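PDB 4WGJ: BepC protein from Bartonella tribocorum, which is the Fic-domain part of a VirB-translocated effector that probably transfers AMP from ATP to threonine or tyrosine side chains of target proteins. Local coordinates for residues Y103-F107 with I193-Y198; V145-E150 with N163-M167. One frame throughout, in Å; residues are numbered along the deposited sequence.

Contact 1. Residues Y103-F107 with I193-Y198; sequences YEAPF and IEAMQY. With ANP (phosphoaminophosphonic acid-adenylate ester), chain B.
The methyl end of Met196 lies over one face of the Phe107 ring, with CE 3.9 Å from the ring centroid and 27° off the normal. The SD atom stands oblique to the same ring, making this a Met-aromatic contact as well as a CH-pi one. The Met196 chain reaches it by running extended as far as SD and then bending at its last torsion (chi3 127°). Farther along the helix face, Ile193 CD1 meets the hydroxyl end of Tyr103 crosswise, 3.8 Å from CZ. Together these groups line one end of the nucleotide pocket, around the base of the bound ATP analogue: ANP N6 lies above the CD2 side of the Tyr103 ring, and ANP C6 meets Ile193 CG1 at 3.6 Å. At the edge of that tyrosine, near its plane, lies Tyr198 OH. The polar part belongs to Gln197, whose amide pairs with the backbone of Ala105. Ala105 N donates to Gln197 OE1 (2.9 Å), arriving in the plane of the Gln197 side-chain carbonyl, along one of the OE1 lone pairs. Gln197 NE2 returns a bond to Ala105 O (3.0 Å), which fixes the amide's rotation and lets NE2 also donate a hydrogen bond to ANP N1 (3.2 Å). A water accepts from Glu104 N and donates to Gln197 OE1, bridging the two.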
ATOM      1  N   TYR A 103      14.443 -10.495   7.655  1.00 27.31           N
ATOM      2  CA  TYR A 103      14.733  -9.157   8.176  1.00 22.90           C
ATOM      3  C   TYR A 103      14.259  -8.987   9.609  1.00 28.89           C
ATOM      4  O   TYR A 103      13.327  -9.658  10.045  1.00 32.10           O
ATOM      5  CB  TYR A 103      14.104  -8.080   7.284  1.00 18.40           C
ATOM      6  CG  TYR A 103      14.825  -7.972   5.974  1.00 22.93           C
ATOM      7  CD1 TYR A 103      15.965  -7.188   5.852  1.00 20.44           C
ATOM      8  CD2 TYR A 103      14.398  -8.688   4.863  1.00 26.11           C
ATOM      9  CE1 TYR A 103      16.652  -7.107   4.651  1.00 28.73           C
ATOM     10  CE2 TYR A 103      15.072  -8.611   3.661  1.00 28.78           C
ATOM     11  CZ  TYR A 103      16.197  -7.818   3.560  1.00 31.80           C
ATOM     12  OH  TYR A 103      16.870  -7.739   2.365  1.00 37.08           O
ATOM     13  N   GLU A 104      14.903  -8.077  10.334  1.00 23.54           N
ATOM     14  CA  GLU A 104      14.650  -7.902  11.763  1.00 24.47           C
ATOM     15  C   GLU A 104      13.484  -6.969  12.075  1.00 24.22           C
ATOM     16  O   GLU A 104      12.725  -7.223  13.008  1.00 27.04           O
ATOM     17  CB  GLU A 104      15.908  -7.375  12.459  1.00 29.80           C
ATOM     18  CG  GLU A 104      17.031  -8.397  12.562  1.00 44.47           C
ATOM     19  CD  GLU A 104      18.299  -7.821  13.173  1.00 57.70           C
ATOM     20  OE1 GLU A 104      18.366  -6.588  13.373  1.00 58.93           O
ATOM     21  OE2 GLU A 104      19.232  -8.605  13.452  1.00 64.41           O
ATOM     22  N   ALA A 105      13.341  -5.893  11.301  1.00 21.30           N
ATOM     23  CA  ALA A 105      12.348  -4.868  11.617  1.00 17.23           C
ATOM     24  C   ALA A 105      10.970  -5.231  11.083  1.00 20.34           C
ATOM     25  O   ALA A 105      10.810  -5.473   9.883  1.00 17.24           O
ATOM     26  CB  ALA A 105      12.788  -3.516  11.068  1.00 19.21           C
ATOM     27  N   PRO A 106       9.964  -5.268  11.973  1.00 16.25           N
ATOM     28  CA  PRO A 106       8.597  -5.574  11.548  1.00 13.98           C
ATOM     29  C   PRO A 106       7.873  -4.351  11.018  1.00 15.58           C
ATOM     30  O   PRO A 106       8.277  -3.214  11.272  1.00 14.70           O
ATOM     31  CB  PRO A 106       7.930  -6.056  12.839  1.00 17.19           C
ATOM     32  CG  PRO A 106       8.639  -5.281  13.910  1.00 20.24           C
ATOM     33  CD  PRO A 106      10.067  -5.103  13.437  1.00 18.83           C
ATOM     34  N   PHE A 107       6.782  -4.583  10.300  1.00 15.02           N
ATOM     35  CA  PHE A 107       5.853  -3.504  10.004  1.00 11.84           C
ATOM     36  C   PHE A 107       5.126  -3.109  11.292  1.00 13.75           C
ATOM     37  O   PHE A 107       5.370  -3.694  12.346  1.00 14.56           O
ATOM     38  CB  PHE A 107       4.863  -3.931   8.918  1.00 10.59           C
ATOM     39  CG  PHE A 107       5.515  -4.258   7.603  1.00 12.90           C
ATOM     40  CD1 PHE A 107       5.992  -3.243   6.782  1.00 15.60           C
ATOM     41  CD2 PHE A 107       5.639  -5.575   7.181  1.00 15.37           C
ATOM     42  CE1 PHE A 107       6.586  -3.538   5.561  1.00 14.22           C
ATOM     43  CE2 PHE A 107       6.235  -5.878   5.967  1.00 14.53           C
ATOM     44  CZ  PHE A 107       6.707  -4.855   5.151  1.00 15.62           C
ATOM     45  N   ILE A 193      13.541  -1.239   1.758  1.00 11.64           N
ATOM     46  CA  ILE A 193      14.371  -1.926   2.747  1.00 12.21           C
ATOM     47  C   ILE A 193      15.362  -0.965   3.407  1.00 12.94           C
ATOM     48  O   ILE A 193      15.512  -0.956   4.634  1.00 14.40           O
ATOM     49  CB  ILE A 193      15.120  -3.109   2.103  1.00 13.47           C
ATOM     50  CG1 ILE A 193      14.131  -4.219   1.738  1.00 19.25           C
ATOM     51  CG2 ILE A 193      16.223  -3.642   3.038  1.00 13.48           C
ATOM     52  CD1 ILE A 193      14.783  -5.413   1.035  1.00 24.34           C
ATOM     53  N   GLU A 194      16.033  -0.136   2.614  1.00 12.47           N
ATOM     54  CA  GLU A 194      16.983   0.810   3.191  1.00 12.78           C
ATOM     55  C   GLU A 194      16.297   1.728   4.203  1.00 12.62           C
ATOM     56  O   GLU A 194      16.846   2.009   5.270  1.00 13.05           O
ATOM     57  CB  GLU A 194      17.668   1.644   2.098  1.00 13.25           C
ATOM     58  CG  GLU A 194      18.699   0.867   1.308  1.00 13.14           C
ATOM     59  CD  GLU A 194      19.981   0.622   2.101  1.00 21.76           C
ATOM     60  OE1 GLU A 194      20.308   1.427   3.003  1.00 19.72           O
ATOM     61  OE2 GLU A 194      20.664  -0.376   1.819  1.00 21.84           O
ATOM     62  N   ALA A 195      15.100   2.188   3.871  1.00 13.28           N
ATOM     63  CA  ALA A 195      14.364   3.079   4.761  1.00 12.92           C
ATOM     64  C   ALA A 195      13.933   2.369   6.027  1.00 13.67           C
ATOM     65  O   ALA A 195      14.187   2.845   7.136  1.00 14.32           O
ATOM     66  CB  ALA A 195      13.145   3.652   4.053  1.00 11.37           C
ATOM     67  N   MET A 196      13.270   1.229   5.872  1.00 12.03           N
ATOM     68  CA  MET A 196      12.596   0.635   7.020  1.00 12.82           C
ATOM     69  C   MET A 196      13.507  -0.267   7.842  1.00 15.31           C
ATOM     70  O   MET A 196      13.409  -0.306   9.071  1.00 16.82           O
ATOM     71  CB  MET A 196      11.371  -0.151   6.566  1.00 17.29           C
ATOM     72  CG  MET A 196      10.544  -0.647   7.735  1.00 23.12           C
ATOM     73  SD  MET A 196       9.042  -1.457   7.187  1.00 20.69           S
ATOM     74  CE  MET A 196       9.216  -3.007   8.071  1.00 20.47           C
ATOM     75  N   GLN A 197      14.386  -1.002   7.167  1.00 13.14           N
ATOM     76  CA  GLN A 197      15.280  -1.921   7.875  1.00 13.90           C
ATOM     77  C   GLN A 197      16.540  -1.242   8.386  1.00 15.56           C
ATOM     78  O   GLN A 197      17.078  -1.624   9.438  1.00 15.16           O
ATOM     79  CB  GLN A 197      15.680  -3.104   6.978  1.00 16.29           C
ATOM     80  CG  GLN A 197      14.517  -3.971   6.530  1.00 14.87           C
ATOM     81  CD  GLN A 197      13.774  -4.606   7.677  1.00 16.01           C
ATOM     82  OE1 GLN A 197      14.374  -4.976   8.695  1.00 15.85           O
ATOM     83  NE2 GLN A 197      12.453  -4.730   7.529  1.00 15.96           N
ATOM     84  N   TYR A 198      17.022  -0.250   7.645  1.00 14.80           N
ATOM     85  CA  TYR A 198      18.351   0.289   7.927  1.00 15.67           C
ATOM     86  C   TYR A 198      18.380   1.776   8.277  1.00 14.86           C
ATOM     87  O   TYR A 198      19.439   2.323   8.583  1.00 17.70           O
ATOM     88  CB  TYR A 198      19.264   0.002   6.735  1.00 15.62           C
ATOM     89  CG  TYR A 198      19.355  -1.480   6.453  1.00 15.84           C
ATOM     90  CD1 TYR A 198      19.627  -2.378   7.480  1.00 19.11           C
ATOM     91  CD2 TYR A 198      19.128  -1.987   5.179  1.00 15.98           C
ATOM     92  CE1 TYR A 198      19.697  -3.736   7.242  1.00 20.32           C
ATOM     93  CE2 TYR A 198      19.187  -3.353   4.936  1.00 19.31           C
ATOM     94  CZ  TYR A 198      19.478  -4.219   5.973  1.00 24.61           C
ATOM     95  OH  TYR A 198      19.550  -5.581   5.750  1.00 27.57           O
TER
HETATM   96  PG  ANP B 301       4.159  -5.245  -4.842  1.00 28.78           P
HETATM   97  O1G ANP B 301       3.402  -4.883  -6.176  1.00 26.38           O
HETATM   98  O2G ANP B 301       5.406  -5.995  -5.221  1.00 27.88           O
HETATM   99  O3G ANP B 301       4.532  -3.910  -4.103  1.00 24.13           O
HETATM  100  PB  ANP B 301       1.931  -5.873  -2.959  1.00 19.43           P
HETATM  101  O1B ANP B 301       1.223  -4.767  -3.672  1.00 15.64           O
HETATM  102  O2B ANP B 301       1.026  -7.123  -2.754  1.00 22.33           O
HETATM  103  N3B ANP B 301       3.287  -6.339  -3.848  1.00 18.77           N
HETATM  104  PA  ANP B 301       2.807  -6.299  -0.323  1.00 17.96           P
HETATM  105  O1A ANP B 301       3.458  -7.557  -0.780  1.00 20.06           O
HETATM  106  O2A ANP B 301       1.719  -6.451   0.732  1.00 12.82           O
HETATM  107  O3A ANP B 301       2.307  -5.373  -1.517  1.00 18.35           O
HETATM  108  O5' ANP B 301       3.946  -5.342   0.235  1.00 19.30           O
HETATM  109  C5' ANP B 301       5.099  -5.079  -0.601  1.00 23.95           C
HETATM  110  C4' ANP B 301       5.850  -3.865  -0.114  1.00 26.81           C
HETATM  111  O4' ANP B 301       6.741  -4.245   0.968  1.00 27.73           O
HETATM  112  C3' ANP B 301       6.727  -3.212  -1.189  1.00 28.20           C
HETATM  113  O3' ANP B 301       6.648  -1.789  -1.165  1.00 27.18           O
HETATM  114  C2' ANP B 301       8.129  -3.715  -0.833  1.00 27.43           C
HETATM  115  O2' ANP B 301       9.163  -2.852  -1.291  1.00 28.82           O
HETATM  116  C1' ANP B 301       8.036  -3.746   0.689  1.00 26.95           C
HETATM  117  N9  ANP B 301       9.043  -4.601   1.313  1.00 25.77           N
HETATM  118  C8  ANP B 301       9.506  -5.806   0.850  1.00 30.62           C
HETATM  119  N7  ANP B 301      10.435  -6.346   1.603  1.00 31.53           N
HETATM  120  C5  ANP B 301      10.598  -5.432   2.633  1.00 23.41           C
HETATM  121  C6  ANP B 301      11.441  -5.410   3.762  1.00 23.86           C
HETATM  122  N6  ANP B 301      12.310  -6.381   4.056  1.00 22.70           N
HETATM  123  N1  ANP B 301      11.357  -4.346   4.591  1.00 23.07           N
HETATM  124  C2  ANP B 301      10.492  -3.371   4.298  1.00 27.21           C
HETATM  125  N3  ANP B 301       9.650  -3.281   3.265  1.00 20.63           N
HETATM  126  C4  ANP B 301       9.751  -4.348   2.467  1.00 19.46           C
HETATM  127  O   HOH W   1      17.090  -6.377   9.184  1.00 31.27           O

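Contact 2. Residues V145-E150 with N163-M167; sequences VFMALE and NRMFM. With ANP (phosphoaminophosphonic acid-adenylate ester), chain B; GLY (glycine), chain D.
Helix 135-152 leads into the Fic signature HPFRKGNGRANR, whose second half forms the start of helix 159-174, and the two helices meet where Leu149 and Glu150 face Asn163, the residue before the last arginine of that signature. Their local axes are antiparallel, 154° between directions, and approach to 10.1 Å. The buried interior is apolar: Leu149 CD1 reaches the Phe166 ring at CD1 (3.5 Å), while Met167, folded back at chi2 and chi3, brings its sulfur against both Val145 CG1 and Leu149 CD1. Phe146 swings CG anti to its backbone nitrogen (chi1 -174°), which carries its ring across to Met167 CG, 3.5 Å from CD1. The same ring stands almost perpendicular to the Asn163 amide, and its CE1 touches Asn163 CB at 3.7 Å.

Toward the nucleotide the contact turns polar. Asn163 ND2 donates a nearly straight bond to Glu150 OE2 (3.0 Å, 176°), arriving from above the carboxylate plane, whereas the acceptor lies in the amide plane. Glu150 OE1 is left to accept from ANP O3' (2.7 Å). Arg164 uses the edge of its guanidinium, NH1 to ANP O3G (2.9 Å) and NH2 to ANP O1G (3.0 Å), and a carboxylate oxygen of a bound glycine lies over its face. Water 2 ties Glu150 OE2, Arg164 NH1 and ANP O3' together; Lys157 and Arg161 add further hydrogen bonds to the nucleotide. The straight Asn163 bond, made to the other carboxylate oxygen from the one that accepts the ribose hydroxyl, is consistent with a second-shell role in positioning Glu150, and the two bonds from Arg164 to two gamma-phosphate oxygens would offset part of the phosphate charge and fix the guanidinium's rotation.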
ATOM      1  N   VAL A 145       5.767  10.620   3.248  1.00 10.12           N
ATOM      2  CA  VAL A 145       4.413  10.069   3.321  1.00 11.84           C
ATOM      3  C   VAL A 145       4.436   8.595   2.923  1.00 13.05           C
ATOM      4  O   VAL A 145       3.820   7.734   3.562  1.00 12.62           O
ATOM      5  CB  VAL A 145       3.433  10.839   2.400  1.00  9.88           C
ATOM      6  CG1 VAL A 145       2.109  10.097   2.284  1.00  8.98           C
ATOM      7  CG2 VAL A 145       3.194  12.226   2.945  1.00 13.37           C
ATOM      8  N   PHE A 146       5.172   8.300   1.865  1.00 10.31           N
ATOM      9  CA  PHE A 146       5.212   6.934   1.353  1.00  9.51           C
ATOM     10  C   PHE A 146       5.880   5.999   2.352  1.00  9.14           C
ATOM     11  O   PHE A 146       5.432   4.864   2.544  1.00 11.35           O
ATOM     12  CB  PHE A 146       5.956   6.896   0.024  1.00 11.46           C
ATOM     13  CG  PHE A 146       5.925   5.564  -0.651  1.00 13.57           C
ATOM     14  CD1 PHE A 146       4.731   5.053  -1.152  1.00 10.08           C
ATOM     15  CD2 PHE A 146       7.088   4.834  -0.816  1.00 13.47           C
ATOM     16  CE1 PHE A 146       4.698   3.823  -1.797  1.00 12.89           C
ATOM     17  CE2 PHE A 146       7.069   3.601  -1.447  1.00 16.13           C
ATOM     18  CZ  PHE A 146       5.881   3.093  -1.952  1.00 14.36           C
ATOM     19  N   MET A 147       6.974   6.458   2.955  1.00  9.07           N
ATOM     20  CA  MET A 147       7.638   5.643   3.969  1.00 10.99           C
ATOM     21  C   MET A 147       6.716   5.370   5.153  1.00 15.36           C
ATOM     22  O   MET A 147       6.774   4.280   5.754  1.00 11.62           O
ATOM     23  CB  MET A 147       8.940   6.310   4.436  1.00 10.50           C
ATOM     24  CG  MET A 147      10.029   6.268   3.352  1.00 10.41           C
ATOM     25  SD  MET A 147      11.621   6.897   3.900  1.00 16.95           S
ATOM     26  CE  MET A 147      11.271   8.656   3.984  1.00 20.43           C
ATOM     27  N   ALA A 148       5.869   6.343   5.495  1.00 10.20           N
ATOM     28  CA  ALA A 148       4.912   6.140   6.585  1.00 13.58           C
ATOM     29  C   ALA A 148       3.878   5.083   6.192  1.00 12.62           C
ATOM     30  O   ALA A 148       3.543   4.212   6.992  1.00 12.57           O
ATOM     31  CB  ALA A 148       4.220   7.439   6.964  1.00 13.20           C
ATOM     32  N   LEU A 149       3.363   5.171   4.968  1.00 10.48           N
ATOM     33  CA  LEU A 149       2.432   4.160   4.474  1.00 10.78           C
ATOM     34  C   LEU A 149       3.060   2.777   4.461  1.00 10.59           C
ATOM     35  O   LEU A 149       2.421   1.784   4.829  1.00 12.23           O
ATOM     36  CB  LEU A 149       1.955   4.514   3.060  1.00 10.53           C
ATOM     37  CG  LEU A 149       0.994   5.706   2.969  1.00 13.26           C
ATOM     38  CD1 LEU A 149       0.846   6.148   1.513  1.00 13.40           C
ATOM     39  CD2 LEU A 149      -0.379   5.355   3.550  1.00 12.85           C
ATOM     40  N   GLU A 150       4.308   2.714   4.011  1.00  8.92           N
ATOM     41  CA  GLU A 150       5.006   1.438   3.847  1.00 10.12           C
ATOM     42  C   GLU A 150       5.237   0.796   5.214  1.00  9.50           C
ATOM     43  O   GLU A 150       5.105  -0.425   5.366  1.00 11.31           O
ATOM     44  CB  GLU A 150       6.333   1.634   3.094  1.00  9.98           C
ATOM     45  CG  GLU A 150       6.171   1.722   1.570  1.00 13.04           C
ATOM     46  CD  GLU A 150       5.696   0.416   0.946  1.00 22.57           C
ATOM     47  OE1 GLU A 150       6.326  -0.636   1.204  1.00 22.98           O
ATOM     48  OE2 GLU A 150       4.689   0.432   0.206  1.00 19.66           O
ATOM     49  N   ASN A 163      -0.457   1.623  -1.770  1.00  9.06           N
ATOM     50  CA  ASN A 163       0.331   2.771  -1.346  1.00  8.38           C
ATOM     51  C   ASN A 163       0.823   3.593  -2.540  1.00 10.37           C
ATOM     52  O   ASN A 163       0.847   4.830  -2.501  1.00 11.52           O
ATOM     53  CB  ASN A 163       1.534   2.307  -0.519  1.00  9.48           C
ATOM     54  CG  ASN A 163       1.149   1.815   0.858  1.00 14.22           C
ATOM     55  OD1 ASN A 163       0.045   2.070   1.335  1.00 13.36           O
ATOM     56  ND2 ASN A 163       2.082   1.118   1.522  1.00 14.26           N
ATOM     57  N   ARG A 164       1.265   2.908  -3.590  1.00 10.57           N
ATOM     58  CA  ARG A 164       1.725   3.628  -4.779  1.00 10.08           C
ATOM     59  C   ARG A 164       0.573   4.403  -5.431  1.00 10.78           C
ATOM     60  O   ARG A 164       0.748   5.557  -5.837  1.00  9.09           O
ATOM     61  CB  ARG A 164       2.388   2.664  -5.764  1.00 11.94           C
ATOM     62  CG  ARG A 164       3.679   2.095  -5.163  1.00 14.86           C
ATOM     63  CD  ARG A 164       4.600   1.452  -6.177  1.00 17.29           C
ATOM     64  NE  ARG A 164       4.027   0.274  -6.801  1.00 16.41           N
ATOM     65  CZ  ARG A 164       4.091  -0.961  -6.295  1.00 20.37           C
ATOM     66  NH1 ARG A 164       4.704  -1.191  -5.132  1.00 18.36           N
ATOM     67  NH2 ARG A 164       3.538  -1.966  -6.963  1.00 21.51           N
ATOM     68  N   MET A 165      -0.610   3.807  -5.497  1.00  8.79           N
ATOM     69  CA  MET A 165      -1.752   4.544  -6.039  1.00 12.15           C
ATOM     70  C   MET A 165      -2.125   5.739  -5.150  1.00 11.82           C
ATOM     71  O   MET A 165      -2.464   6.814  -5.647  1.00  9.37           O
ATOM     72  CB  MET A 165      -2.958   3.613  -6.219  1.00  9.45           C
ATOM     73  CG  MET A 165      -4.205   4.322  -6.720  1.00  9.88           C
ATOM     74  SD  MET A 165      -3.980   5.058  -8.371  1.00 13.43           S
ATOM     75  CE  MET A 165      -3.660   3.591  -9.333  1.00 17.82           C
ATOM     76  N   PHE A 166      -2.069   5.553  -3.831  1.00  9.97           N
ATOM     77  CA  PHE A 166      -2.285   6.671  -2.916  1.00  9.24           C
ATOM     78  C   PHE A 166      -1.375   7.851  -3.290  1.00 10.50           C
ATOM     79  O   PHE A 166      -1.804   9.009  -3.304  1.00 10.03           O
ATOM     80  CB  PHE A 166      -2.026   6.211  -1.480  1.00  8.54           C
ATOM     81  CG  PHE A 166      -2.391   7.217  -0.409  1.00  9.88           C
ATOM     82  CD1 PHE A 166      -1.521   8.249  -0.069  1.00  9.39           C
ATOM     83  CD2 PHE A 166      -3.562   7.068   0.325  1.00 12.72           C
ATOM     84  CE1 PHE A 166      -1.833   9.139   0.950  1.00 11.19           C
ATOM     85  CE2 PHE A 166      -3.888   7.957   1.344  1.00 11.65           C
ATOM     86  CZ  PHE A 166      -3.022   8.990   1.667  1.00 11.77           C
ATOM     87  N   MET A 167      -0.122   7.547  -3.611  1.00 11.08           N
ATOM     88  CA  MET A 167       0.827   8.598  -3.975  1.00  9.86           C
ATOM     89  C   MET A 167       0.494   9.230  -5.327  1.00  9.59           C
ATOM     90  O   MET A 167       0.653  10.436  -5.500  1.00 11.44           O
ATOM     91  CB  MET A 167       2.258   8.056  -4.001  1.00  9.43           C
ATOM     92  CG  MET A 167       2.740   7.479  -2.654  1.00 10.20           C
ATOM     93  SD  MET A 167       2.430   8.537  -1.237  1.00 13.43           S
ATOM     94  CE  MET A 167       3.371  10.012  -1.640  1.00 13.99           C
TER
HETATM   95  PG  ANP B 301       4.159  -5.245  -4.842  1.00 28.78           P
HETATM   96  O1G ANP B 301       3.402  -4.883  -6.176  1.00 26.38           O
HETATM   97  O2G ANP B 301       5.406  -5.995  -5.221  1.00 27.88           O
HETATM   98  O3G ANP B 301       4.532  -3.910  -4.103  1.00 24.13           O
HETATM   99  PB  ANP B 301       1.931  -5.873  -2.959  1.00 19.43           P
HETATM  100  O1B ANP B 301       1.223  -4.767  -3.672  1.00 15.64           O
HETATM  101  O2B ANP B 301       1.026  -7.123  -2.754  1.00 22.33           O
HETATM  102  N3B ANP B 301       3.287  -6.339  -3.848  1.00 18.77           N
HETATM  103  PA  ANP B 301       2.807  -6.299  -0.323  1.00 17.96           P
HETATM  104  O1A ANP B 301       3.458  -7.557  -0.780  1.00 20.06           O
HETATM  105  O2A ANP B 301       1.719  -6.451   0.732  1.00 12.82           O
HETATM  106  O3A ANP B 301       2.307  -5.373  -1.517  1.00 18.35           O
HETATM  107  O5' ANP B 301       3.946  -5.342   0.235  1.00 19.30           O
HETATM  108  C5' ANP B 301       5.099  -5.079  -0.601  1.00 23.95           C
HETATM  109  C4' ANP B 301       5.850  -3.865  -0.114  1.00 26.81           C
HETATM  110  O4' ANP B 301       6.741  -4.245   0.968  1.00 27.73           O
HETATM  111  C3' ANP B 301       6.727  -3.212  -1.189  1.00 28.20           C
HETATM  112  O3' ANP B 301       6.648  -1.789  -1.165  1.00 27.18           O
HETATM  113  C2' ANP B 301       8.129  -3.715  -0.833  1.00 27.43           C
HETATM  114  O2' ANP B 301       9.163  -2.852  -1.291  1.00 28.82           O
HETATM  115  C1' ANP B 301       8.036  -3.746   0.689  1.00 26.95           C
HETATM  116  N9  ANP B 301       9.043  -4.601   1.313  1.00 25.77           N
HETATM  117  C8  ANP B 301       9.506  -5.806   0.850  1.00 30.62           C
HETATM  118  N7  ANP B 301      10.435  -6.346   1.603  1.00 31.53           N
HETATM  119  C5  ANP B 301      10.598  -5.432   2.633  1.00 23.41           C
HETATM  120  C6  ANP B 301      11.441  -5.410   3.762  1.00 23.86           C
HETATM  121  N6  ANP B 301      12.310  -6.381   4.056  1.00 22.70           N
HETATM  122  N1  ANP B 301      11.357  -4.346   4.591  1.00 23.07           N
HETATM  123  C2  ANP B 301      10.492  -3.371   4.298  1.00 27.21           C
HETATM  124  N3  ANP B 301       9.650  -3.281   3.265  1.00 20.63           N
HETATM  125  C4  ANP B 301       9.751  -4.348   2.467  1.00 19.46           C
HETATM  126  N   GLY D 303       7.214  -3.322  -7.751  1.00 52.65           N
HETATM  127  CA  GLY D 303       7.098  -2.604  -9.007  1.00 57.77           C
HETATM  128  C   GLY D 303       7.047  -1.104  -8.799  1.00 70.66           C
HETATM  129  O   GLY D 303       6.925  -0.318  -9.740  1.00 67.45           O
HETATM  130  OXT GLY D 303       7.129  -0.635  -7.664  1.00 76.56           O
HETATM  131  O   HOH W   2       5.741  -0.190  -2.823  1.00 25.81           O

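From the N terminus, the chain passes strand 92-93 and enters the loop holding residues 103-107, then runs through helices 111-126, 135-152 and 159-174 before returning on helix 185-198 to close contact 1, with 85 residues between its segments. Contact 2 is nested wholly inside that loop and closes a much shorter one of 12 residues, which holds most of the Fic signature. Their centres are 16 Å apart, yet they touch directly: Phe107 CD1 packs on Glu150 O, and Ala195 CB on Met147 SD. One contact joins a surface loop to helix 185-198, the other joins two helices through a buried interface near the centre of the chain, and both touch the same nucleotide, at its base and at its ribose and gamma-phosphate respectively.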